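Local coordinates for ribosome-inactivating protein (Lychnis chalcedonica, PDB 2G5X), which is a single-chain plant protein of the ribosome-inactivating protein family, with a mixed beta-sheet packed against helices, at residues R1-Y13 with L47-T60. Sequence-based numbering, arbitrary orientation.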
loop_
_atom_site.group_PDB
_atom_site.type_symbol
_atom_site.label_atom_id
_atom_site.label_comp_id
_atom_site.label_asym_id
_atom_site.label_seq_id
_atom_site.Cartn_x
_atom_site.Cartn_y
_atom_site.Cartn_z
ATOM N N ARG A 1 -4.978 14.303 -3.973
ATOM C CA ARG A 1 -4.895 12.873 -3.568
ATOM C C ARG A 1 -3.795 12.176 -4.357
ATOM O O ARG A 1 -3.715 12.316 -5.580
ATOM C CB ARG A 1 -6.232 12.172 -3.836
ATOM C CG ARG A 1 -6.278 10.718 -3.382
ATOM C CD ARG A 1 -7.571 10.036 -3.819
ATOM N NE ARG A 1 -8.763 10.678 -3.269
ATOM C CZ ARG A 1 -10.008 10.319 -3.573
ATOM N NH1 ARG A 1 -10.224 9.322 -4.421
ATOM N NH2 ARG A 1 -11.040 10.957 -3.032
ATOM N N PRO A 2 -2.920 11.429 -3.666
ATOM C CA PRO A 2 -1.842 10.725 -4.363
ATOM C C PRO A 2 -2.456 9.819 -5.425
ATOM O O PRO A 2 -3.411 9.091 -5.147
ATOM C CB PRO A 2 -1.172 9.935 -3.244
ATOM C CG PRO A 2 -1.369 10.824 -2.049
ATOM C CD PRO A 2 -2.811 11.246 -2.209
ATOM N N SER A 3 -1.921 9.872 -6.639
ATOM C CA SER A 3 -2.445 9.054 -7.725
ATOM C C SER A 3 -1.325 8.529 -8.607
ATOM O O SER A 3 -0.339 9.226 -8.862
ATOM C CB SER A 3 -3.419 9.875 -8.575
ATOM O OG SER A 3 -3.976 9.100 -9.623
ATOM N N TRP A 4 -1.474 7.290 -9.062
ATOM C CA TRP A 4 -0.479 6.690 -9.939
ATOM C C TRP A 4 -1.142 5.903 -11.055
ATOM O O TRP A 4 -1.948 5.004 -10.804
ATOM C CB TRP A 4 0.464 5.758 -9.162
ATOM C CG TRP A 4 1.558 5.153 -10.031
ATOM C CD1 TRP A 4 2.292 5.797 -10.992
ATOM C CD2 TRP A 4 2.031 3.797 -10.012
ATOM N NE1 TRP A 4 3.187 4.927 -11.572
ATOM C CE2 TRP A 4 3.049 3.695 -10.991
ATOM C CE3 TRP A 4 1.697 2.661 -9.264
ATOM C CZ2 TRP A 4 3.733 2.498 -11.242
ATOM C CZ3 TRP A 4 2.380 1.467 -9.513
ATOM C CH2 TRP A 4 3.386 1.398 -10.495
ATOM N N THR A 5 -0.827 6.270 -12.292
ATOM C CA THR A 5 -1.346 5.542 -13.433
ATOM C C THR A 5 -0.331 4.410 -13.548
ATOM O O THR A 5 0.840 4.633 -13.864
ATOM C CB THR A 5 -1.358 6.416 -14.703
ATOM O OG1 THR A 5 -2.311 7.471 -14.538
ATOM C CG2 THR A 5 -1.742 5.590 -15.925
ATOM N N VAL A 6 -0.783 3.197 -13.252
ATOM C CA VAL A 6 0.079 2.023 -13.268
ATOM C C VAL A 6 0.693 1.815 -14.648
ATOM O O VAL A 6 0.084 1.205 -15.529
ATOM C CB VAL A 6 -0.714 0.777 -12.834
ATOM C CG1 VAL A 6 0.207 -0.419 -12.733
ATOM C CG2 VAL A 6 -1.392 1.043 -11.483
ATOM N N ASP A 7 1.910 2.327 -14.811
ATOM C CA ASP A 7 2.629 2.263 -16.078
ATOM C C ASP A 7 4.141 2.196 -15.826
ATOM O O ASP A 7 4.598 2.339 -14.692
ATOM C CB ASP A 7 2.274 3.507 -16.903
ATOM C CG ASP A 7 2.436 3.295 -18.391
ATOM O OD1 ASP A 7 2.123 4.239 -19.150
ATOM O OD2 ASP A 7 2.870 2.198 -18.805
ATOM N N SER A 8 4.915 2.005 -16.891
ATOM C CA SER A 8 6.367 1.869 -16.780
ATOM C C SER A 8 7.205 3.141 -16.634
ATOM O O SER A 8 8.415 3.116 -16.873
ATOM C CB SER A 8 6.884 1.057 -17.970
ATOM O OG SER A 8 6.472 1.634 -19.197
ATOM N N ASP A 9 6.578 4.240 -16.229
ATOM C CA ASP A 9 7.285 5.509 -16.044
ATOM C C ASP A 9 7.750 5.588 -14.586
ATOM O O ASP A 9 6.966 5.901 -13.699
ATOM C CB ASP A 9 6.335 6.666 -16.381
ATOM C CG ASP A 9 7.002 8.029 -16.299
ATOM O OD1 ASP A 9 6.470 8.974 -16.924
ATOM O OD2 ASP A 9 8.036 8.170 -15.610
ATOM N N SER A 10 9.028 5.303 -14.342
ATOM C CA SER A 10 9.557 5.306 -12.979
ATOM C C SER A 10 9.567 6.678 -12.313
ATOM O O SER A 10 9.503 6.775 -11.087
ATOM C CB SER A 10 10.970 4.713 -12.952
ATOM O OG SER A 10 11.912 5.604 -13.518
ATOM N N ALA A 11 9.650 7.738 -13.109
ATOM C CA ALA A 11 9.654 9.083 -12.544
ATOM C C ALA A 11 8.308 9.357 -11.879
ATOM O O ALA A 11 8.260 9.880 -10.765
ATOM C CB ALA A 11 9.931 10.120 -13.635
ATOM N N LYS A 12 7.220 8.993 -12.558
ATOM C CA LYS A 12 5.877 9.197 -12.017
ATOM C C LYS A 12 5.646 8.318 -10.790
ATOM O O LYS A 12 4.939 8.704 -9.860
ATOM C CB LYS A 12 4.818 8.893 -13.084
ATOM C CG LYS A 12 4.754 9.921 -14.212
ATOM C CD LYS A 12 4.390 11.297 -13.673
ATOM C CE LYS A 12 4.268 12.332 -14.784
ATOM N NZ LYS A 12 3.191 11.982 -15.751
ATOM N N TYR A 13 6.245 7.132 -10.794
ATOM C CA TYR A 13 6.118 6.218 -9.667
ATOM C C TYR A 13 6.792 6.837 -8.437
ATOM O O TYR A 13 6.211 6.856 -7.350
ATOM C CB TYR A 13 6.776 4.876 -10.006
ATOM C CG TYR A 13 6.846 3.891 -8.855
ATOM C CD1 TYR A 13 5.687 3.346 -8.295
ATOM C CD2 TYR A 13 8.078 3.486 -8.342
ATOM C CE1 TYR A 13 5.759 2.414 -7.250
ATOM C CE2 TYR A 13 8.161 2.558 -7.302
ATOM C CZ TYR A 13 7.001 2.026 -6.763
ATOM O OH TYR A 13 7.093 1.108 -5.742
ATOM N N LEU A 47 -5.957 8.239 1.250
ATOM C CA LEU A 47 -6.490 7.603 0.054
ATOM C C LEU A 47 -5.473 7.658 -1.075
ATOM O O LEU A 47 -4.738 8.635 -1.215
ATOM C CB LEU A 47 -7.791 8.280 -0.387
ATOM C CG LEU A 47 -8.949 8.274 0.618
ATOM C CD1 LEU A 47 -10.176 8.895 -0.031
ATOM C CD2 LEU A 47 -9.254 6.847 1.060
ATOM N N VAL A 48 -5.442 6.592 -1.869
ATOM C CA VAL A 48 -4.525 6.465 -2.993
ATOM C C VAL A 48 -5.272 5.973 -4.229
ATOM O O VAL A 48 -5.973 4.968 -4.174
ATOM C CB VAL A 48 -3.401 5.452 -2.657
ATOM C CG1 VAL A 48 -2.645 5.055 -3.916
ATOM C CG2 VAL A 48 -2.455 6.062 -1.635
ATOM N N ASN A 49 -5.118 6.679 -5.343
ATOM C CA ASN A 49 -5.772 6.272 -6.584
ATOM C C ASN A 49 -4.816 5.498 -7.486
ATOM O O ASN A 49 -3.698 5.944 -7.736
ATOM C CB ASN A 49 -6.261 7.495 -7.366
ATOM C CG ASN A 49 -7.632 7.973 -6.926
ATOM O OD1 ASN A 49 -8.178 7.514 -5.928
ATOM N ND2 ASN A 49 -8.193 8.914 -7.679
ATOM N N LEU A 50 -5.251 4.330 -7.950
ATOM C CA LEU A 50 -4.468 3.532 -8.891
ATOM C C LEU A 50 -5.320 3.571 -10.163
ATOM O O LEU A 50 -6.513 3.259 -10.125
ATOM C CB LEU A 50 -4.305 2.084 -8.401
ATOM C CG LEU A 50 -3.427 1.838 -7.164
ATOM C CD1 LEU A 50 -3.309 0.329 -6.912
ATOM C CD2 LEU A 50 -2.040 2.439 -7.378
ATOM N N VAL A 51 -4.722 3.969 -11.281
ATOM C CA VAL A 51 -5.455 4.077 -12.543
ATOM C C VAL A 51 -4.811 3.255 -13.654
ATOM O O VAL A 51 -3.591 3.263 -13.800
ATOM C CB VAL A 51 -5.509 5.554 -13.018
ATOM C CG1 VAL A 51 -6.365 5.671 -14.276
ATOM C CG2 VAL A 51 -6.054 6.444 -11.909
ATOM N N LEU A 52 -5.625 2.543 -14.434
ATOM C CA LEU A 52 -5.095 1.757 -15.544
ATOM C C LEU A 52 -5.002 2.661 -16.766
ATOM O O LEU A 52 -5.953 3.361 -17.104
ATOM C CB LEU A 52 -6.003 0.572 -15.875
ATOM C CG LEU A 52 -6.113 -0.542 -14.837
ATOM C CD1 LEU A 52 -7.005 -1.646 -15.396
ATOM C CD2 LEU A 52 -4.732 -1.083 -14.503
ATOM N N PRO A 53 -3.851 2.652 -17.448
ATOM C CA PRO A 53 -3.688 3.495 -18.632
ATOM C C PRO A 53 -4.583 3.105 -19.809
ATOM O O PRO A 53 -4.952 3.957 -20.617
ATOM C CB PRO A 53 -2.202 3.345 -18.955
ATOM C CG PRO A 53 -1.904 1.942 -18.503
ATOM C CD PRO A 53 -2.633 1.862 -17.181
ATOM N N PHE A 54 -4.941 1.825 -19.889
ATOM C CA PHE A 54 -5.757 1.315 -20.993
ATOM C C PHE A 54 -7.184 1.844 -21.095
ATOM O O PHE A 54 -7.604 2.322 -22.150
ATOM C CB PHE A 54 -5.842 -0.216 -20.935
ATOM C CG PHE A 54 -4.542 -0.891 -20.627
ATOM C CD1 PHE A 54 -4.288 -1.381 -19.351
ATOM C CD2 PHE A 54 -3.573 -1.046 -21.613
ATOM C CE1 PHE A 54 -3.089 -2.018 -19.058
ATOM C CE2 PHE A 54 -2.365 -1.682 -21.331
ATOM C CZ PHE A 54 -2.125 -2.170 -20.048
ATOM N N ASN A 55 -7.926 1.739 -19.998
ATOM C CA ASN A 55 -9.327 2.145 -19.967
ATOM C C ASN A 55 -9.642 3.228 -18.942
ATOM O O ASN A 55 -10.794 3.638 -18.796
ATOM C CB ASN A 55 -10.180 0.914 -19.677
ATOM C CG ASN A 55 -9.628 0.095 -18.530
ATOM O OD1 ASN A 55 -9.181 0.648 -17.524
ATOM N ND2 ASN A 55 -9.657 -1.225 -18.669
ATOM N N ARG A 56 -8.616 3.678 -18.227
ATOM C CA ARG A 56 -8.766 4.713 -17.215
ATOM C C ARG A 56 -9.575 4.263 -15.998
ATOM O O ARG A 56 -9.972 5.094 -15.179
ATOM C CB ARG A 56 -9.406 5.967 -17.824
ATOM C CG ARG A 56 -8.727 6.466 -19.095
ATOM C CD ARG A 56 -7.224 6.668 -18.908
ATOM N NE ARG A 56 -6.906 7.646 -17.870
ATOM C CZ ARG A 56 -5.674 8.056 -17.581
ATOM N NH1 ARG A 56 -4.636 7.575 -18.252
ATOM N NH2 ARG A 56 -5.476 8.948 -16.619
ATOM N N ASN A 57 -9.828 2.961 -15.873
ATOM C CA ASN A 57 -10.569 2.467 -14.711
ATOM C C ASN A 57 -9.756 2.835 -13.470
ATOM O O ASN A 57 -8.523 2.805 -13.492
ATOM C CB ASN A 57 -10.763 0.946 -14.773
ATOM C CG ASN A 57 -11.729 0.517 -15.872
ATOM O OD1 ASN A 57 -12.520 1.319 -16.376
ATOM N ND2 ASN A 57 -11.678 -0.759 -16.234
ATOM N N THR A 58 -10.449 3.159 -12.383
ATOM C CA THR A 58 -9.782 3.573 -11.156
ATOM C C THR A 58 -10.225 2.833 -9.899
ATOM O O THR A 58 -11.414 2.597 -9.691
ATOM C CB THR A 58 -10.007 5.089 -10.912
ATOM O OG1 THR A 58 -9.500 5.833 -12.028
ATOM C CG2 THR A 58 -9.305 5.548 -9.642
ATOM N N ILE A 59 -9.248 2.456 -9.077
ATOM C CA ILE A 59 -9.504 1.811 -7.792
ATOM C C ILE A 59 -8.822 2.693 -6.749
ATOM O O ILE A 59 -7.655 3.058 -6.907
ATOM C CB ILE A 59 -8.914 0.384 -7.714
ATOM C CG1 ILE A 59 -9.747 -0.569 -8.575
ATOM C CG2 ILE A 59 -8.902 -0.097 -6.260
ATOM C CD1 ILE A 59 -9.261 -2.013 -8.552
ATOM N N THR A 60 -9.553 3.053 -5.698
ATOM C CA THR A 60 -9.003 3.904 -4.645
ATOM C C THR A 60 -8.698 3.091 -3.387
ATOM O O THR A 60 -9.593 2.492 -2.798
ATOM C CB THR A 60 -9.990 5.046 -4.286
ATOM O OG1 THR A 60 -10.294 5.801 -5.467
ATOM C CG2 THR A 60 -9.382 5.977 -3.238
HETATM O O HOH W 1 -6.671 9.860 -10.135
#
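Strand 3-5 runs parallel to strand 47-51, their axes 11° apart, and four backbone hydrogen bonds pair them: Asn49 N to Pro2 O, Trp4 N to Asn49 O, Val51 N to Trp4 O and, more bent than the others, Val6 N to Val51 O. Arg1 reaches across the start of this ladder. It extends with chi1 at -177°, then bends at chi3, which brings its guanidinium beside Leu47 and Asn49, and NH1 gives Asn49 OD1 a nearly straight bond of 3.1 Å within the guanidinium plane. The amide stands almost perpendicular to that plane (88°). Thr60 OG1, on the next strand, donates to the same Asn49 OD1 at 2.8 Å from the opposite face of the amide. Leu47 CD1 covers one guanidinium face, 3.7 Å from Arg1 NH2, which also forms a salt bridge with Asp105. Beside Asn49, a water joins its ND2 to Ser3 OG. On the other side of the sheet, Trp4 meets Leu50 CD2 with its ring edge, at CE3 (4.2 Å), while Tyr13 and Val6 CA cover its two faces. Further along, Thr5 CG2 rests 3.8 Å from Pro53 CB. The contact closes the beta-alpha-beta unit made with helix 10-25, placing strand 3-5 at the sheet edge; two donors on OD1 and a water on ND2 fix the Asn49 amide, which ties its strand directly to Thr60 and Arg1, and through water to Ser3.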